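Local coordinates for heterokaryon incompatibility protein s (Podospora anserina, PDB 2WVQ) that drives heterokaryon incompatibility, the rejection of incompatible partners after vegetative cell fusion, and forms a prion through its C-terminal prion domain, at residues E30-G35 / W152-G157; L47-A52 / E161-Q166. The protein carries 2 engineered substitutions. All blocks are in the same frame, centred on the assembly; numbering follows the deposited sequence.

Interaction 1: residues E30-G35 / W152-G157; sequences EYVQLG and WALYDG
Val32 lies against the indole of Trp152 where two three-residue strands, 32-34 and 152-154, form the small parallel sheet of the mainly helical HeLo domain, the globular part of this prion protein. The two side chains run alongside each other in the same direction. CB of Val32 sits over one face of the indole, 4.3 Å from the centroid of the six-membered ring and 23° off its normal, a CH-pi contact, while CG1 reaches CZ2. Trp152 can offer that face because its CG stands between the backbone N and the carbonyl carbon (chi1 63°), which folds the indole back beside the neighbouring strand.

Leu154 continues the same apolar face. Leu154 CD1 meets two methyls of the partner strand: Val32 CG2 lies 3.6 Å away, its side chain slanting across the leucine, and Leu34 CD2 lies 3.7 Å away, the two leucines side by side and pointing the same way. Helices 42-62 and 157-176 close over this face, with Leu49 and Leu160 among the residues that touch it. Gln33 and Ala153 look to the other side of the sheet, where the extended glutamine chain brings NE2 to 3.7 Å from Ala153 CB.

The strands are joined by a ladder in which donors and acceptors alternate between Tyr31, Gln33 and Gly35 on one side and Trp152 and Leu154 on the other. Gln33 is gripped at both backbone atoms: its N gives an almost straight bond to Trp152 O, and its O accepts Leu154 N at 2.8 Å. Where the ladder ends, Gly35 N donates to Leu154 O over 3.0 Å, approaching 30° out of the carbonyl plane.

Interaction 2: residues L47-A52 / E161-Q166; sequences LRLDIA and EKIVDQ
Helices 42-62 and 157-176 run in broadly the same direction where segments 47-52 and 161-166 meet, their local axes inclined by 31° and 9.7 Å apart at closest approach. The backbones come nearest at Leu49 and Val164, whose CA atoms are 6.2 Å apart.

Leu49 makes its apolar contacts through CD1, which meets Val164 CG2 at 3.7 Å and Ile163 CG2 at 3.9 Å. With CG1 anti to the backbone N (chi1 159°), the two methyls of Val164 serve different partners: CG2 faces Leu49 and the carbonyl O of Arg48, while CG1 approaches the end of the arginine, 4.1 Å from Arg48 NH2, where the two side chains cross almost perpendicularly.

Arg48 NE donates to a water 2.7 Å away, which in turn gives a weak hydrogen bond to Glu161 OE1. Glu161 OE2 and Asp165 OD2 stand 4.3 and 4.4 Å from Arg48 NH2, beyond salt-bridge distance. The direct anchor of the buried cation is therefore the carbonyl of Gly209, which accepts from Arg48 NH1; Glu161 probably adds to it through its field and the weak water bridge, and Asp165 through its field.

How the interactions relate
Both contacts are buried in the globular domain, and they join the same two stretches of chain: strand 32-34 leads into helix 42-62, and strand 152-154 into helix 157-176, so the strand pair and then the helix pair bring these stretches together, each pair running in broadly the same direction. The centre of interaction 2 lies about 6 Å from the centre of the chain, that of interaction 1 about 14 Å. They meet directly: Leu49 CD2 packs 4.0 Å from Val32 CG2, and Ile163 extends to Leu154 and Trp152. Interaction 1 rests on direct backbone hydrogen bonds plus an apolar face, whereas interaction 2 has no hydrogen bond directly between its segments and relies mainly on side-chain packing, with a weak water bridge between charged groups.

Interaction 1: residues E30-G35 / W152-G157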
# COMPACT_ATOMS: atom_id res chain seq x y z
N GLU A 30 10.09 3.02 -14.73
CA GLU A 30 10.37 2.70 -16.13
C GLU A 30 9.70 1.41 -16.61
O GLU A 30 9.42 1.25 -17.78
CB GLU A 30 11.88 2.62 -16.34
CG GLU A 30 12.49 4.02 -16.43
CD GLU A 30 13.94 4.10 -16.00
OE1 GLU A 30 14.35 5.21 -15.60
OE2 GLU A 30 14.67 3.08 -16.08
N TYR A 31 9.46 0.49 -15.70
CA TYR A 31 8.86 -0.80 -16.07
C TYR A 31 7.33 -0.74 -16.17
O TYR A 31 6.69 -1.76 -16.51
CB TYR A 31 9.35 -1.90 -15.11
CG TYR A 31 10.85 -1.95 -15.02
CD1 TYR A 31 11.53 -1.35 -13.94
CD2 TYR A 31 11.62 -2.55 -16.04
CE1 TYR A 31 12.94 -1.38 -13.87
CE2 TYR A 31 13.03 -2.57 -15.97
CZ TYR A 31 13.68 -1.99 -14.88
OH TYR A 31 15.06 -2.03 -14.80
N VAL A 32 6.72 0.42 -15.88
CA VAL A 32 5.25 0.49 -15.81
C VAL A 32 4.46 0.97 -17.04
O VAL A 32 4.67 2.05 -17.60
CB VAL A 32 4.64 0.91 -14.40
CG1 VAL A 32 5.62 1.60 -13.46
CG2 VAL A 32 3.25 1.59 -14.50
N GLN A 33 3.57 0.07 -17.47
CA GLN A 33 2.66 0.28 -18.58
C GLN A 33 1.26 0.60 -18.04
O GLN A 33 0.93 0.31 -16.88
CB GLN A 33 2.57 -1.01 -19.39
CG GLN A 33 3.83 -1.46 -20.11
CD GLN A 33 3.75 -2.92 -20.51
OE1 GLN A 33 4.58 -3.43 -21.24
NE2 GLN A 33 2.72 -3.61 -20.02
N LEU A 34 0.43 1.25 -18.86
CA LEU A 34 -0.96 1.47 -18.48
C LEU A 34 -1.87 0.68 -19.41
O LEU A 34 -1.70 0.70 -20.63
CB LEU A 34 -1.34 2.96 -18.47
CG LEU A 34 -0.57 3.88 -17.51
CD1 LEU A 34 -1.24 5.24 -17.49
CD2 LEU A 34 -0.52 3.30 -16.10
N GLY A 35 -2.84 0.01 -18.82
CA GLY A 35 -3.68 -0.92 -19.56
C GLY A 35 -4.85 -0.25 -20.25
O GLY A 35 -5.16 0.94 -20.06
N TRP A 152 5.47 -4.41 -16.54
CA TRP A 152 4.20 -4.81 -15.97
C TRP A 152 3.20 -3.66 -16.07
O TRP A 152 3.57 -2.49 -16.09
CB TRP A 152 4.41 -5.32 -14.54
CG TRP A 152 4.93 -4.24 -13.64
CD1 TRP A 152 6.22 -3.85 -13.50
CD2 TRP A 152 4.15 -3.39 -12.81
NE1 TRP A 152 6.30 -2.80 -12.61
CE2 TRP A 152 5.04 -2.51 -12.16
CE3 TRP A 152 2.78 -3.30 -12.52
CZ2 TRP A 152 4.61 -1.54 -11.27
CZ3 TRP A 152 2.36 -2.34 -11.65
CH2 TRP A 152 3.27 -1.47 -11.03
N ALA A 153 1.92 -3.98 -16.15
CA ALA A 153 0.90 -2.96 -16.38
C ALA A 153 0.06 -2.66 -15.15
O ALA A 153 -0.24 -3.54 -14.36
CB ALA A 153 -0.02 -3.38 -17.56
N LEU A 154 -0.33 -1.41 -15.03
CA LEU A 154 -1.42 -1.01 -14.14
C LEU A 154 -2.74 -1.11 -14.92
O LEU A 154 -2.94 -0.40 -15.90
CB LEU A 154 -1.24 0.43 -13.69
CG LEU A 154 -0.00 0.71 -12.82
CD1 LEU A 154 0.21 2.20 -12.60
CD2 LEU A 154 -0.18 -0.01 -11.51
N TYR A 155 -3.64 -1.97 -14.45
CA TYR A 155 -4.86 -2.29 -15.21
C TYR A 155 -6.11 -1.56 -14.71
O TYR A 155 -7.19 -1.62 -15.35
CB TYR A 155 -5.09 -3.83 -15.24
CG TYR A 155 -4.05 -4.64 -15.97
CD1 TYR A 155 -3.15 -5.45 -15.28
CD2 TYR A 155 -4.00 -4.64 -17.37
CE1 TYR A 155 -2.21 -6.24 -15.97
CE2 TYR A 155 -3.06 -5.41 -18.05
CZ TYR A 155 -2.16 -6.19 -17.33
OH TYR A 155 -1.23 -6.96 -18.00
N ASP A 156 -6.00 -0.86 -13.58
CA ASP A 156 -7.13 -0.05 -13.10
C ASP A 156 -6.66 1.32 -12.63
O ASP A 156 -5.51 1.46 -12.24
CB ASP A 156 -7.87 -0.77 -11.97
CG ASP A 156 -6.96 -1.05 -10.80
OD1 ASP A 156 -6.14 -1.99 -10.90
OD2 ASP A 156 -7.06 -0.31 -9.80
N GLY A 157 -7.56 2.31 -12.65
CA GLY A 157 -7.26 3.69 -12.22
C GLY A 157 -6.76 3.79 -10.79
O GLY A 157 -5.87 4.60 -10.48

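Interaction 2: residues L47-A52 / E161-Q166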
# COMPACT_ATOMS: atom_id res chain seq x y z
N LEU A 47 1.42 11.16 -17.67
CA LEU A 47 2.09 12.40 -17.21
C LEU A 47 2.13 12.54 -15.67
O LEU A 47 3.11 13.05 -15.14
CB LEU A 47 1.51 13.66 -17.89
CG LEU A 47 1.74 13.78 -19.42
CD1 LEU A 47 0.93 14.88 -20.04
CD2 LEU A 47 3.21 13.93 -19.80
N ARG A 48 1.06 12.13 -14.96
CA ARG A 48 1.01 12.13 -13.49
C ARG A 48 2.10 11.22 -12.89
O ARG A 48 2.78 11.60 -11.92
CB ARG A 48 -0.35 11.66 -12.94
CG ARG A 48 -1.57 12.38 -13.40
CD ARG A 48 -1.95 13.53 -12.49
NE ARG A 48 -2.33 13.11 -11.13
CZ ARG A 48 -2.60 13.97 -10.14
NH1 ARG A 48 -2.53 15.28 -10.35
NH2 ARG A 48 -2.93 13.51 -8.93
N LEU A 49 2.27 10.03 -13.48
CA LEU A 49 3.39 9.13 -13.16
C LEU A 49 4.80 9.72 -13.45
O LEU A 49 5.72 9.59 -12.62
CB LEU A 49 3.22 7.81 -13.92
CG LEU A 49 3.07 6.40 -13.32
CD1 LEU A 49 2.53 6.27 -11.85
CD2 LEU A 49 2.28 5.51 -14.28
N ASP A 50 4.97 10.35 -14.61
CA ASP A 50 6.26 10.97 -14.98
C ASP A 50 6.61 12.11 -14.02
O ASP A 50 7.78 12.32 -13.71
CB ASP A 50 6.25 11.52 -16.42
CG ASP A 50 5.91 10.46 -17.51
OD1 ASP A 50 5.44 10.88 -18.59
OD2 ASP A 50 6.13 9.23 -17.33
N ILE A 51 5.60 12.85 -13.59
CA ILE A 51 5.77 13.94 -12.62
C ILE A 51 6.15 13.44 -11.23
O ILE A 51 7.02 14.06 -10.59
CB ILE A 51 4.57 14.90 -12.59
CG1 ILE A 51 4.53 15.72 -13.88
CG2 ILE A 51 4.62 15.85 -11.39
CD1 ILE A 51 3.17 16.31 -14.14
N ALA A 52 5.53 12.36 -10.76
CA ALA A 52 5.92 11.75 -9.47
C ALA A 52 7.36 11.26 -9.52
O ALA A 52 8.13 11.41 -8.53
CB ALA A 52 4.97 10.60 -9.07
N GLU A 161 -3.58 5.72 -9.01
CA GLU A 161 -3.79 6.70 -7.95
C GLU A 161 -3.04 6.31 -6.68
O GLU A 161 -2.40 7.17 -6.07
CB GLU A 161 -5.27 6.90 -7.63
CG GLU A 161 -6.07 7.62 -8.72
CD GLU A 161 -5.46 8.96 -9.18
OE1 GLU A 161 -5.74 9.36 -10.34
OE2 GLU A 161 -4.71 9.61 -8.40
N LYS A 162 -3.11 5.04 -6.30
CA LYS A 162 -2.37 4.55 -5.13
C LYS A 162 -0.87 4.82 -5.25
O LYS A 162 -0.28 5.25 -4.29
CB LYS A 162 -2.64 3.07 -4.87
CG LYS A 162 -2.08 2.54 -3.57
CD LYS A 162 -3.07 1.52 -2.94
CE LYS A 162 -2.70 0.06 -3.27
NZ LYS A 162 -3.88 -0.86 -3.51
N ILE A 163 -0.27 4.54 -6.41
CA ILE A 163 1.15 4.85 -6.63
C ILE A 163 1.43 6.36 -6.58
O ILE A 163 2.34 6.79 -5.88
CB ILE A 163 1.70 4.28 -7.96
CG1 ILE A 163 1.70 2.75 -7.92
CG2 ILE A 163 3.14 4.89 -8.27
CD1 ILE A 163 2.35 2.11 -9.08
N VAL A 164 0.66 7.13 -7.34
CA VAL A 164 0.91 8.55 -7.49
C VAL A 164 0.78 9.26 -6.15
O VAL A 164 1.71 10.01 -5.76
CB VAL A 164 0.01 9.19 -8.60
CG1 VAL A 164 -0.09 10.66 -8.41
CG2 VAL A 164 0.58 8.84 -10.01
N ASP A 165 -0.33 9.01 -5.45
CA ASP A 165 -0.65 9.59 -4.16
C ASP A 165 0.31 9.20 -3.04
O ASP A 165 0.75 10.06 -2.27
CB ASP A 165 -2.10 9.24 -3.73
CG ASP A 165 -3.17 9.85 -4.65
OD1 ASP A 165 -4.38 9.55 -4.44
OD2 ASP A 165 -2.83 10.63 -5.58
N GLN A 166 0.63 7.92 -2.93
CA GLN A 166 1.61 7.47 -1.94
C GLN A 166 3.04 7.96 -2.24
O GLN A 166 3.77 8.30 -1.31
CB GLN A 166 1.56 5.96 -1.78
CG GLN A 166 0.26 5.46 -1.16
CD GLN A 166 0.48 4.33 -0.18
OE1 GLN A 166 -0.22 3.31 -0.24
NE2 GLN A 166 1.43 4.51 0.76
O HOH W 1 -3.22 10.63 -10.74